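Local coordinates for endoglucanase (Clostridium thermocellum, PDB 2E4T), which probably hydrolyses internal beta-1,4-glucosidic bonds of cellulose and xyloglucan, this chain being the glycoside hydrolase family 44 part of a longer multidomain enzyme, at residues G44-T49 with D184-L189; L65-T70 with N120-Q125; V115-N120 with R133-K138; E126-S131 with H194-P199. One frame throughout, in Å; residues are numbered along the deposited sequence.

Contact 1 (G44-T49 with D184-L189); sequences GGNRTT and DNEPAL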
loop_
_atom_site.group_PDB
_atom_site.type_symbol
_atom_site.label_atom_id
_atom_site.label_comp_id
_atom_site.label_asym_id
_atom_site.label_seq_id
_atom_site.Cartn_x
_atom_site.Cartn_y
_atom_site.Cartn_z
ATOM N N GLY A 44 2.695 0.364 10.344
ATOM C CA GLY A 44 3.035 1.708 9.934
ATOM C C GLY A 44 1.956 2.669 10.366
ATOM O O GLY A 44 1.030 2.329 11.104
ATOM N N GLY A 45 2.067 3.916 9.876
ATOM C CA GLY A 45 1.152 4.954 10.248
ATOM C C GLY A 45 1.616 5.735 11.483
ATOM O O GLY A 45 2.718 5.515 12.010
ATOM N N ASN A 46 0.770 6.672 11.916
ATOM C CA ASN A 46 1.224 7.703 12.857
ATOM C C ASN A 46 1.809 7.109 14.144
ATOM O O ASN A 46 2.805 7.662 14.666
ATOM C CB ASN A 46 0.051 8.601 13.238
ATOM C CG ASN A 46 -0.395 9.469 12.097
ATOM O OD1 ASN A 46 0.327 9.618 11.089
ATOM N ND2 ASN A 46 -1.560 10.134 12.258
ATOM N N ARG A 47 1.231 6.035 14.688
ATOM C CA ARG A 47 1.694 5.531 15.968
ATOM C C ARG A 47 3.093 4.955 15.870
ATOM O O ARG A 47 3.742 4.744 16.941
ATOM C CB ARG A 47 0.771 4.455 16.509
ATOM C CG ARG A 47 -0.352 4.974 17.371
ATOM C CD ARG A 47 0.180 5.281 18.773
ATOM N NE ARG A 47 -0.904 5.759 19.628
ATOM C CZ ARG A 47 -0.778 5.791 20.959
ATOM N NH1 ARG A 47 0.371 5.463 21.558
ATOM N NH2 ARG A 47 -1.825 6.190 21.711
ATOM N N THR A 48 3.590 4.631 14.681
ATOM C CA THR A 48 4.876 3.980 14.592
ATOM C C THR A 48 6.082 4.942 14.661
ATOM O O THR A 48 7.182 4.488 14.933
ATOM C CB THR A 48 4.972 3.067 13.355
ATOM O OG1 THR A 48 4.942 3.831 12.160
ATOM C CG2 THR A 48 3.869 2.012 13.386
ATOM N N THR A 49 5.847 6.254 14.504
ATOM C CA THR A 49 6.976 7.186 14.508
ATOM C C THR A 49 7.733 7.194 15.842
ATOM O O THR A 49 8.955 7.219 15.880
ATOM C CB THR A 49 6.457 8.590 14.149
ATOM O OG1 THR A 49 5.989 8.572 12.805
ATOM C CG2 THR A 49 7.557 9.653 14.353
ATOM N N ASP A 184 10.283 5.410 8.648
ATOM C CA ASP A 184 9.255 6.183 9.370
ATOM C C ASP A 184 7.975 6.308 8.518
ATOM O O ASP A 184 7.648 5.390 7.734
ATOM C CB ASP A 184 9.857 7.511 9.881
ATOM C CG ASP A 184 9.244 8.047 11.151
ATOM O OD1 ASP A 184 8.072 8.498 11.084
ATOM O OD2 ASP A 184 9.937 8.030 12.207
ATOM N N ASN A 185 7.249 7.389 8.754
ATOM C CA ASN A 185 5.906 7.551 8.228
ATOM C C ASN A 185 5.673 9.062 8.051
ATOM O O ASN A 185 5.857 9.831 8.977
ATOM C CB ASN A 185 4.886 7.051 9.289
ATOM C CG ASN A 185 3.461 7.132 8.765
ATOM O OD1 ASN A 185 3.105 6.420 7.772
ATOM N ND2 ASN A 185 2.661 8.020 9.339
ATOM N N GLU A 186 5.253 9.455 6.845
ATOM C CA GLU A 186 4.751 10.812 6.583
ATOM C C GLU A 186 5.668 11.878 7.176
ATOM O O GLU A 186 5.246 12.732 7.972
ATOM C CB GLU A 186 3.295 10.978 7.038
ATOM C CG GLU A 186 2.394 9.987 6.284
ATOM C CD GLU A 186 0.929 10.185 6.498
ATOM O OE1 GLU A 186 0.499 10.991 7.375
ATOM O OE2 GLU A 186 0.146 9.491 5.766
ATOM N N PRO A 187 6.915 11.960 6.699
ATOM C CA PRO A 187 7.868 12.922 7.285
ATOM C C PRO A 187 7.439 14.364 7.098
ATOM O O PRO A 187 7.748 15.206 7.990
ATOM C CB PRO A 187 9.184 12.606 6.536
ATOM C CG PRO A 187 8.726 11.952 5.239
ATOM C CD PRO A 187 7.543 11.102 5.674
ATOM N N ALA A 188 6.791 14.728 5.981
ATOM C CA ALA A 188 6.350 16.089 5.812
ATOM C C ALA A 188 5.236 16.472 6.774
ATOM O O ALA A 188 4.934 17.673 6.897
ATOM C CB ALA A 188 5.973 16.397 4.367
ATOM N N LEU A 189 4.640 15.482 7.436
ATOM C CA LEU A 189 3.650 15.750 8.509
ATOM C C LEU A 189 4.273 15.564 9.902
ATOM O O LEU A 189 3.551 15.769 10.885
ATOM C CB LEU A 189 2.395 14.921 8.351
ATOM C CG LEU A 189 1.595 15.236 7.074
ATOM C CD1 LEU A 189 0.287 14.456 7.088
ATOM C CD2 LEU A 189 1.333 16.726 6.880
HETATM O O HOH W 1 1.225 11.897 9.929
HETATM O O HOH W 2 3.725 9.590 11.614
#

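Contact 2 (L65-T70 with N120-Q125); sequences LHYSDT and NGPVSQ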
loop_
_atom_site.group_PDB
_atom_site.type_symbol
_atom_site.label_atom_id
_atom_site.label_comp_id
_atom_site.label_asym_id
_atom_site.label_seq_id
_atom_site.Cartn_x
_atom_site.Cartn_y
_atom_site.Cartn_z
ATOM N N LEU A 65 -3.700 13.890 22.108
ATOM C CA LEU A 65 -3.137 14.727 23.214
ATOM C C LEU A 65 -1.657 14.413 23.477
ATOM O O LEU A 65 -1.155 14.618 24.597
ATOM C CB LEU A 65 -3.986 14.539 24.482
ATOM C CG LEU A 65 -5.480 14.867 24.316
ATOM C CD1 LEU A 65 -6.215 14.615 25.608
ATOM C CD2 LEU A 65 -5.713 16.264 23.795
ATOM N N HIS A 66 -0.952 13.931 22.460
ATOM C CA HIS A 66 0.472 13.646 22.616
ATOM C C HIS A 66 0.712 12.661 23.757
ATOM O O HIS A 66 1.753 12.705 24.445
ATOM C CB HIS A 66 1.332 14.901 22.751
ATOM C CG HIS A 66 0.938 15.913 21.752
ATOM N ND1 HIS A 66 1.333 15.832 20.423
ATOM C CD2 HIS A 66 0.134 17.009 21.888
ATOM C CE1 HIS A 66 0.732 16.834 19.792
ATOM N NE2 HIS A 66 0.020 17.564 20.649
ATOM N N TYR A 67 -0.180 11.682 23.923
ATOM C CA TYR A 67 -0.028 10.673 24.973
ATOM C C TYR A 67 1.036 9.638 24.619
ATOM O O TYR A 67 0.964 9.034 23.528
ATOM C CB TYR A 67 -1.320 9.870 25.212
ATOM C CG TYR A 67 -2.229 10.435 26.273
ATOM C CD1 TYR A 67 -2.522 11.812 26.375
ATOM C CD2 TYR A 67 -2.815 9.615 27.193
ATOM C CE1 TYR A 67 -3.429 12.282 27.329
ATOM C CE2 TYR A 67 -3.698 10.090 28.181
ATOM C CZ TYR A 67 -3.975 11.439 28.257
ATOM O OH TYR A 67 -4.862 11.945 29.179
ATOM N N SER A 68 1.935 9.368 25.562
ATOM C CA SER A 68 2.777 8.176 25.513
ATOM C C SER A 68 2.126 7.104 26.371
ATOM O O SER A 68 1.786 7.357 27.542
ATOM C CB SER A 68 4.156 8.447 26.087
ATOM O OG SER A 68 4.973 9.106 25.093
ATOM N N ASP A 69 1.931 5.898 25.801
ATOM C CA ASP A 69 1.162 4.885 26.503
ATOM C C ASP A 69 1.403 3.512 25.849
ATOM O O ASP A 69 2.324 3.332 25.026
ATOM C CB ASP A 69 -0.320 5.281 26.437
ATOM C CG ASP A 69 -0.813 5.347 24.971
ATOM O OD1 ASP A 69 -0.269 4.647 24.141
ATOM O OD2 ASP A 69 -1.707 6.171 24.629
ATOM N N THR A 70 0.633 2.529 26.316
ATOM C CA THR A 70 0.728 1.143 25.870
ATOM C C THR A 70 -0.249 0.824 24.708
ATOM O O THR A 70 -0.496 -0.361 24.437
ATOM C CB THR A 70 0.425 0.186 27.034
ATOM O OG1 THR A 70 -0.835 0.573 27.638
ATOM C CG2 THR A 70 1.497 0.274 28.107
ATOM N N ASN A 120 3.610 7.166 30.324
ATOM C CA ASN A 120 3.058 7.907 31.461
ATOM C C ASN A 120 1.978 8.900 31.128
ATOM O O ASN A 120 1.445 9.508 32.068
ATOM C CB ASN A 120 4.163 8.679 32.237
ATOM C CG ASN A 120 5.281 7.866 32.684
ATOM O OD1 ASN A 120 5.109 6.712 32.901
ATOM N ND2 ASN A 120 6.460 8.492 32.941
ATOM N N GLY A 121 1.560 9.025 29.861
ATOM C CA GLY A 121 0.471 9.923 29.522
ATOM C C GLY A 121 0.992 11.098 28.693
ATOM O O GLY A 121 2.020 11.012 27.973
ATOM N N PRO A 122 0.284 12.215 28.741
ATOM C CA PRO A 122 0.565 13.318 27.813
ATOM C C PRO A 122 1.983 13.872 27.976
ATOM O O PRO A 122 2.452 14.108 29.105
ATOM C CB PRO A 122 -0.486 14.394 28.173
ATOM C CG PRO A 122 -0.777 14.105 29.646
ATOM C CD PRO A 122 -0.809 12.571 29.693
ATOM N N VAL A 123 2.595 14.162 26.834
ATOM C CA VAL A 123 3.883 14.854 26.774
ATOM C C VAL A 123 3.602 16.327 26.524
ATOM O O VAL A 123 2.975 16.688 25.520
ATOM C CB VAL A 123 4.771 14.258 25.660
ATOM C CG1 VAL A 123 6.052 15.027 25.575
ATOM C CG2 VAL A 123 5.039 12.763 25.930
ATOM N N SER A 124 4.039 17.183 27.462
ATOM C CA SER A 124 3.755 18.597 27.324
ATOM C C SER A 124 4.605 19.232 26.222
ATOM O O SER A 124 5.669 18.682 25.831
ATOM C CB SER A 124 4.050 19.310 28.640
ATOM O OG SER A 124 5.451 19.389 28.791
ATOM N N GLN A 125 4.237 20.423 25.760
ATOM C CA GLN A 125 5.096 21.128 24.839
ATOM C C GLN A 125 6.433 21.463 25.482
ATOM O O GLN A 125 7.480 21.533 24.809
ATOM C CB GLN A 125 4.411 22.382 24.271
ATOM C CG GLN A 125 5.196 22.953 23.115
ATOM C CD GLN A 125 4.459 24.017 22.355
ATOM O OE1 GLN A 125 3.303 24.284 22.552
ATOM N NE2 GLN A 125 5.155 24.659 21.426
#

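Contact 3 (V115-N120 with R133-K138); sequences VSADGN and RWKEVK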
loop_
_atom_site.group_PDB
_atom_site.type_symbol
_atom_site.label_atom_id
_atom_site.label_comp_id
_atom_site.label_asym_id
_atom_site.label_seq_id
_atom_site.Cartn_x
_atom_site.Cartn_y
_atom_site.Cartn_z
ATOM N N VAL A 115 11.898 8.539 20.398
ATOM C CA VAL A 115 10.817 7.582 20.650
ATOM C C VAL A 115 10.425 7.674 22.143
ATOM O O VAL A 115 11.225 8.127 23.005
ATOM C CB VAL A 115 11.221 6.112 20.295
ATOM C CG1 VAL A 115 11.428 6.025 18.780
ATOM C CG2 VAL A 115 12.443 5.667 21.057
ATOM N N SER A 116 9.209 7.244 22.449
ATOM C CA SER A 116 8.708 7.377 23.819
ATOM C C SER A 116 9.620 6.684 24.836
ATOM O O SER A 116 9.948 5.481 24.704
ATOM C CB SER A 116 7.343 6.679 23.923
ATOM O OG SER A 116 6.363 7.400 23.188
ATOM N N ALA A 117 9.959 7.407 25.913
ATOM C CA ALA A 117 10.715 6.816 27.009
ATOM C C ALA A 117 9.848 6.033 27.982
ATOM O O ALA A 117 10.391 5.250 28.776
ATOM C CB ALA A 117 11.438 7.911 27.791
ATOM N N ASP A 118 8.544 6.311 27.993
ATOM C CA ASP A 118 7.663 5.860 29.058
ATOM C C ASP A 118 6.257 5.725 28.472
ATOM O O ASP A 118 5.998 6.070 27.313
ATOM C CB ASP A 118 7.708 6.832 30.255
ATOM C CG ASP A 118 7.259 8.234 29.832
ATOM O OD1 ASP A 118 6.102 8.379 29.388
ATOM O OD2 ASP A 118 8.100 9.195 29.928
ATOM N N GLY A 119 5.359 5.221 29.317
ATOM C CA GLY A 119 3.942 5.142 29.009
ATOM C C GLY A 119 3.113 5.985 29.965
ATOM O O GLY A 119 2.012 5.603 30.352
ATOM N N ASN A 120 3.610 7.166 30.324
ATOM C CA ASN A 120 3.058 7.907 31.461
ATOM C C ASN A 120 1.978 8.900 31.128
ATOM O O ASN A 120 1.445 9.508 32.068
ATOM C CB ASN A 120 4.163 8.679 32.237
ATOM C CG ASN A 120 5.281 7.866 32.684
ATOM O OD1 ASN A 120 5.109 6.712 32.901
ATOM N ND2 ASN A 120 6.460 8.492 32.941
ATOM N N ARG A 133 11.030 12.599 28.685
ATOM C CA ARG A 133 9.933 11.817 28.109
ATOM C C ARG A 133 10.361 11.039 26.851
ATOM O O ARG A 133 9.540 10.263 26.337
ATOM C CB ARG A 133 8.754 12.724 27.753
ATOM C CG ARG A 133 8.258 13.561 28.938
ATOM C CD ARG A 133 7.844 12.754 30.151
ATOM N NE ARG A 133 6.853 11.722 29.844
ATOM C CZ ARG A 133 5.559 11.951 29.650
ATOM N NH1 ARG A 133 5.068 13.187 29.725
ATOM N NH2 ARG A 133 4.761 10.915 29.351
ATOM N N TRP A 134 11.578 11.255 26.372
ATOM C CA TRP A 134 11.991 10.700 25.082
ATOM C C TRP A 134 13.348 10.060 25.174
ATOM O O TRP A 134 14.227 10.509 25.956
ATOM C CB TRP A 134 12.065 11.859 24.045
ATOM C CG TRP A 134 10.792 12.590 23.851
ATOM C CD1 TRP A 134 10.493 13.837 24.302
ATOM C CD2 TRP A 134 9.614 12.130 23.158
ATOM N NE1 TRP A 134 9.228 14.211 23.942
ATOM C CE2 TRP A 134 8.650 13.168 23.235
ATOM C CE3 TRP A 134 9.272 10.918 22.537
ATOM C CZ2 TRP A 134 7.397 13.032 22.653
ATOM C CZ3 TRP A 134 8.017 10.780 21.988
ATOM C CH2 TRP A 134 7.094 11.839 22.045
ATOM N N LYS A 135 13.577 9.096 24.290
ATOM C CA LYS A 135 14.917 8.575 24.027
ATOM C C LYS A 135 15.324 8.967 22.607
ATOM O O LYS A 135 14.486 8.927 21.678
ATOM C CB LYS A 135 14.942 7.052 24.143
ATOM C CG LYS A 135 14.539 6.518 25.502
ATOM C CD LYS A 135 15.418 6.986 26.632
ATOM C CE LYS A 135 14.997 6.392 27.975
ATOM N NZ LYS A 135 15.899 6.907 29.075
ATOM N N GLU A 136 16.574 9.383 22.434
ATOM C CA GLU A 136 17.085 9.740 21.138
ATOM C C GLU A 136 17.364 8.489 20.300
ATOM O O GLU A 136 18.006 7.558 20.801
ATOM C CB GLU A 136 18.396 10.556 21.316
ATOM C CG GLU A 136 18.974 11.039 19.977
ATOM C CD GLU A 136 20.322 11.679 20.100
ATOM O OE1 GLU A 136 20.557 12.424 21.084
ATOM O OE2 GLU A 136 21.185 11.437 19.195
ATOM N N VAL A 137 16.897 8.488 19.055
ATOM C CA VAL A 137 17.201 7.393 18.160
ATOM C C VAL A 137 18.523 7.621 17.467
ATOM O O VAL A 137 18.782 8.713 16.933
ATOM C CB VAL A 137 16.094 7.268 17.082
ATOM C CG1 VAL A 137 16.497 6.234 16.053
ATOM C CG2 VAL A 137 14.776 6.871 17.789
ATOM N N LYS A 138 19.370 6.588 17.486
ATOM C CA LYS A 138 20.564 6.548 16.647
ATOM C C LYS A 138 20.410 5.370 15.711
ATOM O O LYS A 138 19.940 4.282 16.127
ATOM C CB LYS A 138 21.842 6.439 17.490
ATOM C CG LYS A 138 22.148 7.743 18.203
ATOM C CD LYS A 138 23.479 7.690 18.895
ATOM C CE LYS A 138 24.046 9.077 19.245
ATOM N NZ LYS A 138 23.105 9.786 20.227
HETATM O O HOH W 3 7.090 9.207 26.710
#

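Contact 4 (E126-S131 with H194-P199); sequences EETAPS and HPRIHP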
loop_
_atom_site.group_PDB
_atom_site.type_symbol
_atom_site.label_atom_id
_atom_site.label_comp_id
_atom_site.label_asym_id
_atom_site.label_seq_id
_atom_site.Cartn_x
_atom_site.Cartn_y
_atom_site.Cartn_z
ATOM N N GLU A 126 6.464 21.642 26.818
ATOM C CA GLU A 126 7.724 21.937 27.497
ATOM C C GLU A 126 8.611 20.699 27.573
ATOM O O GLU A 126 9.816 20.849 27.799
ATOM C CB GLU A 126 7.415 22.514 28.892
ATOM C CG GLU A 126 6.677 23.847 28.764
ATOM C CD GLU A 126 5.230 23.718 28.457
ATOM O OE1 GLU A 126 4.517 22.879 29.053
ATOM O OE2 GLU A 126 4.729 24.460 27.541
ATOM N N GLU A 127 8.045 19.522 27.314
ATOM C CA GLU A 127 8.780 18.245 27.263
ATOM C C GLU A 127 9.077 17.828 25.820
ATOM O O GLU A 127 9.444 16.668 25.556
ATOM C CB GLU A 127 7.946 17.170 27.940
ATOM C CG GLU A 127 7.882 17.352 29.465
ATOM C CD GLU A 127 6.896 16.435 30.165
ATOM O OE1 GLU A 127 5.861 16.021 29.569
ATOM O OE2 GLU A 127 7.175 16.121 31.362
ATOM N N THR A 128 9.002 18.758 24.867
ATOM C CA THR A 128 9.427 18.497 23.501
ATOM C C THR A 128 10.828 17.946 23.532
ATOM O O THR A 128 11.716 18.396 24.294
ATOM C CB THR A 128 9.346 19.779 22.667
ATOM O OG1 THR A 128 7.977 20.176 22.552
ATOM C CG2 THR A 128 9.933 19.635 21.264
ATOM N N ALA A 129 11.110 16.950 22.663
ATOM C CA ALA A 129 12.395 16.283 22.700
ATOM C C ALA A 129 13.518 17.271 22.384
ATOM O O ALA A 129 13.381 18.138 21.495
ATOM C CB ALA A 129 12.401 15.170 21.652
ATOM N N PRO A 130 14.705 17.077 23.008
ATOM C CA PRO A 130 15.005 16.066 24.008
ATOM C C PRO A 130 14.444 16.449 25.387
ATOM O O PRO A 130 14.454 17.629 25.780
ATOM C CB PRO A 130 16.542 16.055 24.058
ATOM C CG PRO A 130 16.927 17.483 23.665
ATOM C CD PRO A 130 15.908 17.866 22.608
ATOM N N SER A 131 13.973 15.447 26.098
ATOM C CA SER A 131 13.522 15.602 27.478
ATOM C C SER A 131 13.479 14.229 28.117
ATOM O O SER A 131 13.647 13.199 27.418
ATOM C CB SER A 131 12.155 16.278 27.569
ATOM O OG SER A 131 11.142 15.316 27.266
ATOM N N HIS A 194 3.476 14.951 14.953
ATOM C CA HIS A 194 4.392 14.648 16.055
ATOM C C HIS A 194 5.258 15.872 16.433
ATOM O O HIS A 194 6.486 15.772 16.533
ATOM C CB HIS A 194 5.278 13.467 15.701
ATOM C CG HIS A 194 4.513 12.202 15.577
ATOM N ND1 HIS A 194 3.961 11.566 16.668
ATOM C CD2 HIS A 194 4.264 11.431 14.477
ATOM C CE1 HIS A 194 3.371 10.460 16.210
ATOM N NE2 HIS A 194 3.540 10.347 14.904
ATOM N N PRO A 195 4.616 17.020 16.719
ATOM C CA PRO A 195 5.405 18.222 17.021
ATOM C C PRO A 195 6.265 18.097 18.294
ATOM O O PRO A 195 7.211 18.870 18.445
ATOM C CB PRO A 195 4.313 19.310 17.183
ATOM C CG PRO A 195 3.108 18.528 17.677
ATOM C CD PRO A 195 3.149 17.254 16.817
ATOM N N ARG A 196 5.891 17.207 19.215
ATOM C CA ARG A 196 6.673 17.035 20.444
ATOM C C ARG A 196 7.930 16.201 20.201
ATOM O O ARG A 196 8.819 16.180 21.083
ATOM C CB ARG A 196 5.844 16.403 21.574
ATOM C CG ARG A 196 4.491 16.914 21.886
ATOM C CD ARG A 196 4.350 18.180 22.751
ATOM N NE ARG A 196 3.203 18.945 22.717
ATOM C CZ ARG A 196 2.962 19.964 21.941
ATOM N NH1 ARG A 196 3.682 20.464 20.922
ATOM N NH2 ARG A 196 1.775 20.443 22.172
ATOM N N ILE A 197 8.000 15.518 19.049
ATOM C CA ILE A 197 9.227 14.831 18.611
ATOM C C ILE A 197 10.032 15.690 17.661
ATOM O O ILE A 197 11.268 15.784 17.778
ATOM C CB ILE A 197 8.844 13.482 17.916
ATOM C CG1 ILE A 197 8.174 12.546 18.895
ATOM C CG2 ILE A 197 10.135 12.855 17.291
ATOM C CD1 ILE A 197 7.713 11.223 18.304
ATOM N N HIS A 198 9.345 16.331 16.694
ATOM C CA HIS A 198 10.009 16.971 15.563
ATOM C C HIS A 198 9.268 18.257 15.243
ATOM O O HIS A 198 8.528 18.349 14.247
ATOM C CB HIS A 198 9.990 16.020 14.367
ATOM C CG HIS A 198 10.873 16.428 13.239
ATOM N ND1 HIS A 198 10.666 17.531 12.438
ATOM C CD2 HIS A 198 11.989 15.831 12.775
ATOM C CE1 HIS A 198 11.646 17.616 11.533
ATOM N NE2 HIS A 198 12.450 16.572 11.724
ATOM N N PRO A 199 9.437 19.296 16.070
ATOM C CA PRO A 199 8.667 20.517 15.907
ATOM C C PRO A 199 8.915 21.267 14.608
ATOM O O PRO A 199 8.029 22.022 14.158
ATOM C CB PRO A 199 9.080 21.381 17.119
ATOM C CG PRO A 199 10.467 20.835 17.520
ATOM C CD PRO A 199 10.285 19.344 17.299
HETATM O O HOH W 4 6.660 20.833 20.268
HETATM O O HOH W 5 13.008 17.761 18.807
#

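Contact 1 (G44-T49 with D184-L189)
Two loops of the TIM-like barrel meet here: Gly-45, Asn-46 and Thr-49, after strand 40-43, touch Asp-184, Asn-185 and Glu-186, after strand 180-183. The second loop reads Asn-Glu-Pro. Related barrel glycosidases, such as those of families 5 and 51, carry an Asn-Glu pair at this place in the active site. The contact therefore probably lies in the substrate cleft. Asn-185 extends toward the first loop with its CG anti to the backbone N (chi1 -177°). This lays its amide beside the Gly-45 backbone, with Asn-185 ND2 3.3 Å from Gly-45 C. Arg-42 and His-283, both on barrel strands, hold Asn-185 OD1. Asn-185 ND2 donates to water 2 at 3.0 Å, and that water donates to Thr-49 OG1. Water 1 sits between Asn-46 OD1 and Glu-186 OE1, 2.7 Å from the former and 2.8 Å from the latter. Asn-46 ND2 turns to Asp-63. The first loop is braced by Thr-48 OG1, which donates to Gly-45 O at 2.8 Å. The direct bond across runs from Thr-49 OG1 to Asp-184 OD1, at 2.7 Å. It meets the syn side of that oxygen, while Asn-185 N takes the anti side.

Contact 2 (L65-T70 with N120-Q125)
A classic beta bulge marks this short antiparallel pairing: Asn-120 and Gly-121 both face Ser-68. Ser-68 and Gly-121 form a hydrogen-bonded pair. Ser-68 N donates to Gly-121 O at 2.9 Å. Gly-121 N returns a bond to Ser-68 O, also 2.9 Å. Tyr-67 and Pro-122 follow as the non-hydrogen-bonded pair, with their CA atoms 3.9 Å apart. Their side chains run side by side and point the same way. The proline lies over one face of the tyrosine ring. Its CD stands 3.7 Å from the centroid of the Tyr-67 ring, 19° off the normal, which is a CH-pi contact. Gly-121 CA lies over the same face. Just beyond the strands, Val-123 N donates to His-66 O at 2.9 Å. Ser-68 points to the face opposite Tyr-67 and Pro-122, and its OG lies 3.8 Å from Val-123 CG2. That hydroxyl is hydrogen-bonded to Asn-59 ND2. Strand 67-69 is the middle of a three-stranded sheet, with strand 58-59 along its other edge. His-66 leans on Pro-195 and Arg-196 in the loop before helix 204-221, and Thr-70 leads directly into helix 71-75.

Contact 3 (V115-N120 with R133-K138)
Asp-118 OD1 is gripped by two N-H groups. Arg-133 NH2 reaches its syn side at 2.9 Å, and Asn-120 N reaches its anti side at the same distance. The second bond closes an Asx turn. Arg-133 NE completes a side-on salt bridge by donating to Asp-118 OD2 at 2.8 Å. The carboxylate and guanidinium planes are only 20° apart. Bends at chi2 (-57°) and chi3 (-54°) fold the arginine back to make this grip. NH2 also bonds Gly-121 O, and NH1 bonds Pro-122 O and forms a salt bridge with Glu-127 OE1, so the guanidinium joins the 118-120 turn to strand 121-122 and to the loop after it. Beyond the bridge, strand 114-116 pairs antiparallel with strand 134-138, which carries strand 155-157 on its other edge. Val-115 and Lys-135 form a hydrogen-bonded pair, the shorter bond being Lys-135 N to Val-115 O at 2.8 Å. Ala-117 N extends the pairing to Arg-133 O. The Trp-134 ring comes edge-on to the backbone, with CE3 3.4 Å from Val-115 O. Val-115 CG1 touches Val-137 CG2 at 3.6 Å. Lys-135 runs past Ala-117, its CE 3.9 Å from Ala-117 CB, and its NZ bonds the backbone O of Asp-153, a calcium-binding residue.

Contact 4 (E126-S131 with H194-P199)
Thr-128 and Ala-129 close tightly on the Arg-196 carbonyl, while two waters bridge the loops at the margins of this contact. Ala-129 N donates to Arg-196 O at 2.9 Å, in a nearly straight bond (165°). Thr-128 CA approaches the same oxygen at 3.4 Å as a CA-H...O contact. The threonine methyl completes the close part: with OG1 beside the backbone N (chi1 -66°), CG2 is anti to that N and lies 3.6 Å from Arg-196 O. The same methyl touches Pro-199 CG at 4.0 Å, where the proline lies exposed at the surface. The looser sides are bridged by solvent. Water 4 donates to Thr-128 OG1 and to Pro-195 O, each at 2.7 Å. Thr-128 OG1 is also hydrogen-bonded to Gln-125 O. Farther along, beside Ala-129, water 5 donates to Ala-129 O and, at 2.8 Å, to Ile-197 O. Each loop has its own brace. Ser-131 OG donates to Glu-127 O, spanning residues that include the cis peptide before Pro-130, and His-194 O accepts from both Ile-197 N and His-198 N. The loop holding 194-199 links helix 190-193 to helix 204-221. Ala-129 and Ile-197 both pack against Trp-134 of strand 134-138 and Tyr-114 of strand 114-116.

In the fold
The four contacts lie on one side of the chain's centre. Contact 1 belongs to the barrel loops that probably line the substrate cleft, and contacts 2 to 4 cluster beyond it. Centres are about 17 Å apart for contacts 1 and 2, and about 10 Å for contacts 3 and 4. Arg-47 NH1 of contact 1 makes a salt bridge with Asp-69 OD1 of contact 2, at 2.8 Å. His-194 NE2 of contact 4 probably bonds Asn-46 O of contact 1, also at 2.8 Å. Contacts 2 and 3 share Asn-120, and Ser-68 OG lies 2.9 Å from Ser-116 OG. Contact 3 comes nearest the calcium, which is about 6 Å from the Lys-135 side chain.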